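PDB 4JZ6: salicylaldehyde dehydrogenase NahF, which probably catalyses the NAD-dependent oxidation of salicylaldehyde to salicylate, a step of naphthalene degradation. Local coordinates for residues A[95-106]-A[193-204]; A[106-114]-A[294-302]. All coordinates share one frame; numbering follows the deposited sequence.

Interaction 1: residues A[95-106]-A[193-204]; sequences KTPKFIEVMAME and FSPATHALITQC
Glu106 sets CG anti to its carbonyl carbon (chi1 -66°) and then runs extended, which lays the carboxylate against Ala196 and Thr197 in the first turn of helix 195-208. Leu200 turns its CG opposite the backbone N (chi1 -175°), a turn that places CD2 over the Phe99 ring. Segments 96-106 and 195-204 run nearly antiparallel (155°), and their axes approach to 9.1 Å. Helix 195-208 is the crossover between parallel strands 186-189 and 215-218, a beta-alpha-beta unit of the nucleotide-binding fold, and helix 96-107 lies on it.

Glu106 OE1 takes two bonds. Thr197 OG1 donates to Glu106 OE1 nearly along the C-O axis, at 2.6 Å. Thr197 N reaches Glu106 OE1 from above the carboxylate plane at 3.0 Å. Ala196 N meets Glu106 OE2 on its syn side at 2.8 Å, and Thr49 also bonds to OE2. Leu200 CD2 sits squarely over one face of Phe99, 3.5 Å from the centroid. Cys204 SG lies at the ring edge, 4.0 Å from Phe99 CE2. Thr197 CG2 packs on Met103 CG, and Val102 CG1 touches Ala196 CB at 3.6 Å.

A glutamine in place of Glu106 removes the charge, and its NH2 would probably face either Ala196 N or Thr197 N, leaving that N-H without an acceptor. The amide dipoles of this first turn are likely to favour the ionised carboxylate.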
# COMPACT_ATOMS: atom_id res chain seq x y z
N LYS A 95 18.43 30.19 -0.96
CA LYS A 95 17.26 31.02 -1.22
C LYS A 95 16.40 31.21 0.04
O LYS A 95 15.23 31.59 -0.05
CB LYS A 95 16.43 30.42 -2.36
CG LYS A 95 17.07 30.59 -3.73
CD LYS A 95 16.18 30.04 -4.84
CE LYS A 95 16.59 30.59 -6.20
NZ LYS A 95 18.04 30.44 -6.47
N THR A 96 16.99 30.96 1.20
CA THR A 96 16.28 31.00 2.48
C THR A 96 15.46 32.29 2.75
O THR A 96 14.28 32.20 3.10
CB THR A 96 17.20 30.67 3.69
OG1 THR A 96 17.73 29.34 3.56
CG2 THR A 96 16.44 30.77 5.00
N PRO A 97 16.06 33.48 2.56
CA PRO A 97 15.28 34.70 2.81
C PRO A 97 14.03 34.82 1.95
O PRO A 97 13.03 35.35 2.42
CB PRO A 97 16.27 35.81 2.45
CG PRO A 97 17.60 35.21 2.65
CD PRO A 97 17.45 33.79 2.20
N LYS A 98 14.09 34.35 0.70
CA LYS A 98 12.93 34.42 -0.19
C LYS A 98 11.81 33.49 0.28
O LYS A 98 10.63 33.86 0.25
CB LYS A 98 13.33 34.10 -1.64
CG LYS A 98 12.20 34.15 -2.66
CD LYS A 98 11.56 35.53 -2.73
CE LYS A 98 12.54 36.59 -3.23
NZ LYS A 98 12.14 37.98 -2.83
N PHE A 99 12.18 32.30 0.72
CA PHE A 99 11.20 31.36 1.26
C PHE A 99 10.48 31.96 2.46
O PHE A 99 9.25 31.89 2.55
CB PHE A 99 11.86 30.04 1.65
CG PHE A 99 12.01 29.08 0.51
CD1 PHE A 99 10.91 28.41 0.01
CD2 PHE A 99 13.25 28.85 -0.06
CE1 PHE A 99 11.04 27.53 -1.05
CE2 PHE A 99 13.39 27.97 -1.12
CZ PHE A 99 12.29 27.31 -1.62
N ILE A 100 11.26 32.55 3.37
CA ILE A 100 10.70 33.19 4.55
C ILE A 100 9.68 34.23 4.12
O ILE A 100 8.55 34.26 4.62
CB ILE A 100 11.79 33.87 5.39
CG1 ILE A 100 12.85 32.85 5.82
CG2 ILE A 100 11.18 34.57 6.60
CD1 ILE A 100 12.70 32.33 7.22
N GLU A 101 10.08 35.07 3.17
CA GLU A 101 9.26 36.18 2.70
C GLU A 101 7.98 35.70 2.01
O GLU A 101 6.89 36.22 2.27
CB GLU A 101 10.07 37.06 1.75
CG GLU A 101 9.33 38.29 1.26
CD GLU A 101 10.00 38.92 0.06
OE1 GLU A 101 11.17 38.58 -0.21
OE2 GLU A 101 9.35 39.74 -0.62
N VAL A 102 8.12 34.72 1.13
CA VAL A 102 6.99 34.25 0.34
C VAL A 102 5.99 33.49 1.20
O VAL A 102 4.78 33.70 1.10
CB VAL A 102 7.45 33.39 -0.84
CG1 VAL A 102 6.28 32.66 -1.48
CG2 VAL A 102 8.17 34.26 -1.87
N MET A 103 6.51 32.60 2.05
CA MET A 103 5.66 31.82 2.95
C MET A 103 4.90 32.72 3.93
O MET A 103 3.76 32.43 4.30
CB MET A 103 6.48 30.78 3.71
CG MET A 103 6.76 29.52 2.90
SD MET A 103 7.54 28.20 3.85
CE MET A 103 6.48 28.11 5.29
N ALA A 104 5.52 33.83 4.32
CA ALA A 104 4.85 34.79 5.19
C ALA A 104 3.68 35.43 4.45
O ALA A 104 2.61 35.66 5.03
CB ALA A 104 5.82 35.85 5.68
N MET A 105 3.86 35.71 3.17
CA MET A 105 2.83 36.38 2.38
C MET A 105 1.69 35.43 2.03
O MET A 105 0.52 35.78 2.14
CB MET A 105 3.42 36.97 1.10
CG MET A 105 4.41 38.11 1.34
SD MET A 105 5.30 38.60 -0.15
CE MET A 105 3.96 39.23 -1.17
N GLU A 106 2.05 34.21 1.62
CA GLU A 106 1.06 33.29 1.08
C GLU A 106 0.26 32.53 2.14
O GLU A 106 -0.95 32.40 2.02
CB GLU A 106 1.71 32.29 0.13
CG GLU A 106 2.24 32.91 -1.14
CD GLU A 106 2.47 31.88 -2.22
OE1 GLU A 106 3.12 30.84 -1.94
OE2 GLU A 106 1.98 32.10 -3.35
N PHE A 193 -3.18 27.75 -2.41
CA PHE A 193 -2.86 28.76 -1.40
C PHE A 193 -1.36 29.07 -1.35
O PHE A 193 -0.93 30.04 -0.72
CB PHE A 193 -3.32 28.29 -0.02
CG PHE A 193 -4.80 28.04 0.08
CD1 PHE A 193 -5.71 29.08 -0.08
CD2 PHE A 193 -5.28 26.77 0.34
CE1 PHE A 193 -7.07 28.85 0.02
CE2 PHE A 193 -6.64 26.54 0.44
CZ PHE A 193 -7.54 27.58 0.28
N SER A 194 -0.57 28.23 -2.02
CA SER A 194 0.88 28.36 -1.97
C SER A 194 1.57 28.28 -3.34
O SER A 194 2.54 27.54 -3.50
CB SER A 194 1.43 27.29 -1.02
OG SER A 194 2.70 26.85 -1.44
N PRO A 195 1.09 29.04 -4.34
CA PRO A 195 1.68 28.81 -5.66
C PRO A 195 3.07 29.42 -5.85
O PRO A 195 3.86 28.87 -6.62
CB PRO A 195 0.68 29.47 -6.61
CG PRO A 195 0.08 30.54 -5.81
CD PRO A 195 -0.00 30.03 -4.41
N ALA A 196 3.37 30.52 -5.17
CA ALA A 196 4.70 31.12 -5.29
C ALA A 196 5.76 30.26 -4.62
O ALA A 196 6.87 30.11 -5.13
CB ALA A 196 4.71 32.52 -4.71
N THR A 197 5.41 29.68 -3.47
CA THR A 197 6.34 28.85 -2.73
C THR A 197 6.65 27.55 -3.47
O THR A 197 7.80 27.12 -3.54
CB THR A 197 5.77 28.48 -1.36
OG1 THR A 197 5.10 29.62 -0.81
CG2 THR A 197 6.89 28.05 -0.43
N HIS A 198 5.61 26.94 -4.03
CA HIS A 198 5.77 25.69 -4.77
C HIS A 198 6.48 25.90 -6.11
O HIS A 198 7.21 25.04 -6.58
CB HIS A 198 4.41 25.02 -4.95
CG HIS A 198 3.87 24.42 -3.70
ND1 HIS A 198 2.56 24.01 -3.57
CD2 HIS A 198 4.47 24.15 -2.51
CE1 HIS A 198 2.38 23.52 -2.36
NE2 HIS A 198 3.52 23.59 -1.70
N ALA A 199 6.26 27.06 -6.72
CA ALA A 199 7.01 27.39 -7.92
C ALA A 199 8.47 27.57 -7.54
O ALA A 199 9.37 27.11 -8.25
CB ALA A 199 6.46 28.64 -8.56
N LEU A 200 8.71 28.23 -6.40
CA LEU A 200 10.06 28.48 -5.92
C LEU A 200 10.83 27.19 -5.66
O LEU A 200 11.98 27.04 -6.10
CB LEU A 200 10.05 29.34 -4.66
CG LEU A 200 11.46 29.73 -4.18
CD1 LEU A 200 12.23 30.41 -5.30
CD2 LEU A 200 11.41 30.61 -2.95
N ILE A 201 10.22 26.25 -4.95
CA ILE A 201 10.89 24.99 -4.66
C ILE A 201 11.21 24.29 -5.97
O ILE A 201 12.28 23.71 -6.13
CB ILE A 201 10.07 24.08 -3.68
CG1 ILE A 201 10.90 22.88 -3.24
CG2 ILE A 201 8.77 23.62 -4.30
CD1 ILE A 201 10.26 22.06 -2.15
N THR A 202 10.29 24.38 -6.92
CA THR A 202 10.52 23.84 -8.25
C THR A 202 11.74 24.49 -8.87
O THR A 202 12.62 23.81 -9.39
CB THR A 202 9.31 24.06 -9.17
OG1 THR A 202 8.13 23.49 -8.58
CG2 THR A 202 9.55 23.43 -10.54
N GLN A 203 11.79 25.82 -8.81
CA GLN A 203 12.90 26.57 -9.38
C GLN A 203 14.23 26.09 -8.79
O GLN A 203 15.22 25.94 -9.51
CB GLN A 203 12.73 28.06 -9.14
CG GLN A 203 13.81 28.90 -9.80
CD GLN A 203 13.77 30.35 -9.36
OE1 GLN A 203 12.79 30.81 -8.78
NE2 GLN A 203 14.84 31.08 -9.64
N CYS A 204 14.25 25.83 -7.49
CA CYS A 204 15.44 25.32 -6.84
C CYS A 204 15.91 24.03 -7.49
O CYS A 204 17.09 23.87 -7.82
CB CYS A 204 15.18 25.11 -5.36
SG CYS A 204 15.14 26.65 -4.44

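Interaction 2: residues A[106-114]-A[294-302]; sequences EVGASALWA and FLFQGQICM. With NK (salicylaldehyde), chain B.
One water joins Val107 O to Gln299 NE2, at 2.8 Å from Gln299 NE2, whose hydrogen bond it accepts. Residues 294-302 form the loop that follows helix 282-294. In aldehyde dehydrogenases this loop carries the active-site cysteine, which is consistent with Cys301 lying beside the bound salicylaldehyde. A second water accepts from Ser110 N and lies next to the side-chain amide of Gln297, whose orientation is doubtful. No direct hydrogen bond crosses between the two segments.

The core is an offset stack of Phe296 on the five-membered ring of Trp113. The centroids are 3.9 Å apart and the planes differ by 14°. Trp113 CG stands opposite the backbone N (chi1 177°), which directs the indole from helix 111-130 toward the loop. Its NE1 lies over the centre of the Phe296 ring but gives its hydrogen bond to Asn166 O. Phe296 CB also rests over the pyrrole face. Gln299 NE2 lies against the other face of Phe296, toward the rim. Val107 O points at the ring edge, 3.2 Å from Phe296 CE1. Phe296 is thus held on both faces and at its edge.

Leu295 and Ile300 pack on the benzene part of the indole. Leu112 CD2 meets Leu295 CD1 at 3.9 Å. Leu112 also packs on Pro499 and Leu295 on Phe500, both of the second subunit.

The ligand aldehyde oxygen OAH receives weak bonds from Cys301 N, at 2.6 Å, and Met302 N. The bond from Cys301 N is consistent with the oxyanion hole of this family. At the indole edge, Trp113 CZ2 lies 3.5 Å from OAF of the ligand, near the ring plane.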
# COMPACT_ATOMS: atom_id res chain seq x y z
N GLU A 106 2.05 34.21 1.62
CA GLU A 106 1.06 33.29 1.08
C GLU A 106 0.26 32.53 2.14
O GLU A 106 -0.95 32.40 2.02
CB GLU A 106 1.71 32.29 0.13
CG GLU A 106 2.24 32.91 -1.14
CD GLU A 106 2.47 31.88 -2.22
OE1 GLU A 106 3.12 30.84 -1.94
OE2 GLU A 106 1.98 32.10 -3.35
N VAL A 107 0.95 32.03 3.16
CA VAL A 107 0.31 31.12 4.11
C VAL A 107 0.45 31.56 5.56
O VAL A 107 0.29 30.76 6.48
CB VAL A 107 0.81 29.66 3.93
CG1 VAL A 107 0.65 29.21 2.49
CG2 VAL A 107 2.27 29.53 4.37
N GLY A 108 0.75 32.84 5.76
CA GLY A 108 0.85 33.43 7.09
C GLY A 108 1.82 32.72 8.02
O GLY A 108 1.57 32.62 9.22
N ALA A 109 2.92 32.24 7.46
CA ALA A 109 3.93 31.54 8.24
C ALA A 109 4.89 32.52 8.89
O ALA A 109 5.40 33.42 8.22
CB ALA A 109 4.69 30.57 7.37
N SER A 110 5.13 32.35 10.18
CA SER A 110 6.14 33.12 10.88
C SER A 110 7.52 32.71 10.40
O SER A 110 7.68 31.64 9.79
CB SER A 110 6.05 32.89 12.39
OG SER A 110 6.30 31.53 12.70
N ALA A 111 8.52 33.54 10.66
CA ALA A 111 9.89 33.22 10.27
C ALA A 111 10.35 31.90 10.89
O ALA A 111 11.14 31.16 10.30
CB ALA A 111 10.83 34.34 10.67
N LEU A 112 9.85 31.60 12.08
CA LEU A 112 10.16 30.34 12.74
C LEU A 112 9.77 29.16 11.86
O LEU A 112 10.61 28.32 11.53
CB LEU A 112 9.45 30.25 14.09
CG LEU A 112 9.57 28.93 14.86
CD1 LEU A 112 11.01 28.67 15.28
CD2 LEU A 112 8.65 28.92 16.06
N TRP A 113 8.50 29.12 11.45
CA TRP A 113 7.95 28.00 10.68
C TRP A 113 8.50 27.97 9.26
O TRP A 113 8.75 26.89 8.71
CB TRP A 113 6.42 28.10 10.66
CG TRP A 113 5.70 27.06 9.83
CD1 TRP A 113 4.93 27.28 8.72
CD2 TRP A 113 5.67 25.64 10.06
NE1 TRP A 113 4.43 26.09 8.24
CE2 TRP A 113 4.87 25.07 9.05
CE3 TRP A 113 6.25 24.80 11.01
CZ2 TRP A 113 4.63 23.69 8.97
CZ3 TRP A 113 6.01 23.43 10.93
CH2 TRP A 113 5.21 22.89 9.92
N ALA A 114 8.70 29.15 8.68
CA ALA A 114 9.26 29.24 7.34
C ALA A 114 10.69 28.73 7.35
O ALA A 114 11.06 27.87 6.55
CB ALA A 114 9.21 30.67 6.84
N PHE A 294 0.25 25.24 19.14
CA PHE A 294 0.14 26.54 18.51
C PHE A 294 1.22 26.91 17.51
O PHE A 294 1.24 28.04 17.01
CB PHE A 294 0.00 27.61 19.58
CG PHE A 294 -1.16 27.40 20.48
CD1 PHE A 294 -2.45 27.47 19.98
CD2 PHE A 294 -0.98 27.10 21.81
CE1 PHE A 294 -3.54 27.27 20.79
CE2 PHE A 294 -2.06 26.89 22.64
CZ PHE A 294 -3.35 26.97 22.13
N LEU A 295 2.11 25.98 17.21
CA LEU A 295 3.06 26.22 16.15
C LEU A 295 2.28 26.35 14.84
O LEU A 295 1.41 25.52 14.56
CB LEU A 295 4.09 25.09 16.08
CG LEU A 295 5.09 25.14 14.93
CD1 LEU A 295 5.87 26.43 14.94
CD2 LEU A 295 6.02 23.96 15.04
N PHE A 296 2.58 27.40 14.07
CA PHE A 296 1.89 27.67 12.79
C PHE A 296 0.37 27.68 12.94
O PHE A 296 -0.36 27.19 12.07
CB PHE A 296 2.35 26.69 11.70
CG PHE A 296 1.84 27.02 10.32
CD1 PHE A 296 1.88 28.32 9.84
CD2 PHE A 296 1.32 26.02 9.50
CE1 PHE A 296 1.41 28.62 8.57
CE2 PHE A 296 0.85 26.33 8.22
CZ PHE A 296 0.90 27.63 7.76
N GLN A 297 -0.10 28.22 14.07
CA GLN A 297 -1.53 28.36 14.32
C GLN A 297 -2.28 27.04 14.31
O GLN A 297 -3.42 26.99 13.86
CB GLN A 297 -2.16 29.27 13.26
CG GLN A 297 -1.48 30.60 13.10
CD GLN A 297 -0.51 30.64 11.94
OE1 GLN A 297 0.68 30.92 12.13
NE2 GLN A 297 -1.00 30.39 10.73
N GLY A 298 -1.65 25.97 14.77
CA GLY A 298 -2.29 24.66 14.78
C GLY A 298 -2.73 24.20 13.40
O GLY A 298 -3.68 23.42 13.27
N GLN A 299 -2.05 24.68 12.37
CA GLN A 299 -2.37 24.28 11.01
C GLN A 299 -1.43 23.18 10.53
O GLN A 299 -1.12 23.08 9.34
CB GLN A 299 -2.32 25.49 10.08
CG GLN A 299 -3.45 26.46 10.29
CD GLN A 299 -3.45 27.59 9.28
OE1 GLN A 299 -4.48 27.92 8.70
NE2 GLN A 299 -2.28 28.19 9.07
N ILE A 300 -0.97 22.36 11.46
CA ILE A 300 -0.14 21.22 11.12
C ILE A 300 -0.99 19.98 11.31
O ILE A 300 -1.77 19.92 12.26
CB ILE A 300 1.11 21.15 12.03
CG1 ILE A 300 1.71 22.54 12.20
CG2 ILE A 300 2.13 20.17 11.47
CD1 ILE A 300 2.93 22.59 13.09
N CYS A 301 -0.88 19.00 10.41
CA CYS A 301 -1.73 17.80 10.52
C CYS A 301 -1.44 17.05 11.82
O CYS A 301 -2.30 16.34 12.33
CB CYS A 301 -1.57 16.87 9.31
SG CYS A 301 -2.16 17.53 7.72
N MET A 302 -0.23 17.24 12.35
CA MET A 302 0.15 16.64 13.62
C MET A 302 0.10 17.61 14.81
O MET A 302 0.61 17.29 15.88
CB MET A 302 1.54 16.00 13.54
CG MET A 302 2.64 16.91 13.01
SD MET A 302 4.28 16.16 13.18
CE MET A 302 5.26 17.23 12.12
OAH NK B . 1.24 17.85 9.37
CAD NK B . 1.78 18.35 8.40
CAA NK B . 3.26 18.25 8.37
CAC NK B . 3.92 17.04 8.57
CAG NK B . 5.31 17.01 8.54
CAI NK B . 6.03 18.17 8.32
CAE NK B . 5.38 19.38 8.13
CAB NK B . 3.98 19.42 8.16
OAF NK B . 3.29 20.59 7.98
O HOH W 1 -2.28 30.39 7.28
O HOH W 2 3.40 31.10 12.25

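Overall arrangement
The segments of interactions 1 and 2 overlap at Glu106, whose side chain serves interaction 1. Both use helix 96-107, and their centres are 14 Å apart. The helix packs on 195-208 along its length, then gives way to the turn that starts helix 111-130. Met103 ties the two together. Met103 O probably accepts a hydrogen bond from Ala109 N at 3.3 Å, and its CE packs on Ala114 CA. Interaction 1 lies away from the pocket, with the side chain of Met103 about 9 Å from salicylaldehyde. Interaction 2 supplies Trp113, Ile300, Cys301 and Met302 to the pocket. The side chain of Ile300 is about 10 Å from that of Glu267, the predicted active-site residue.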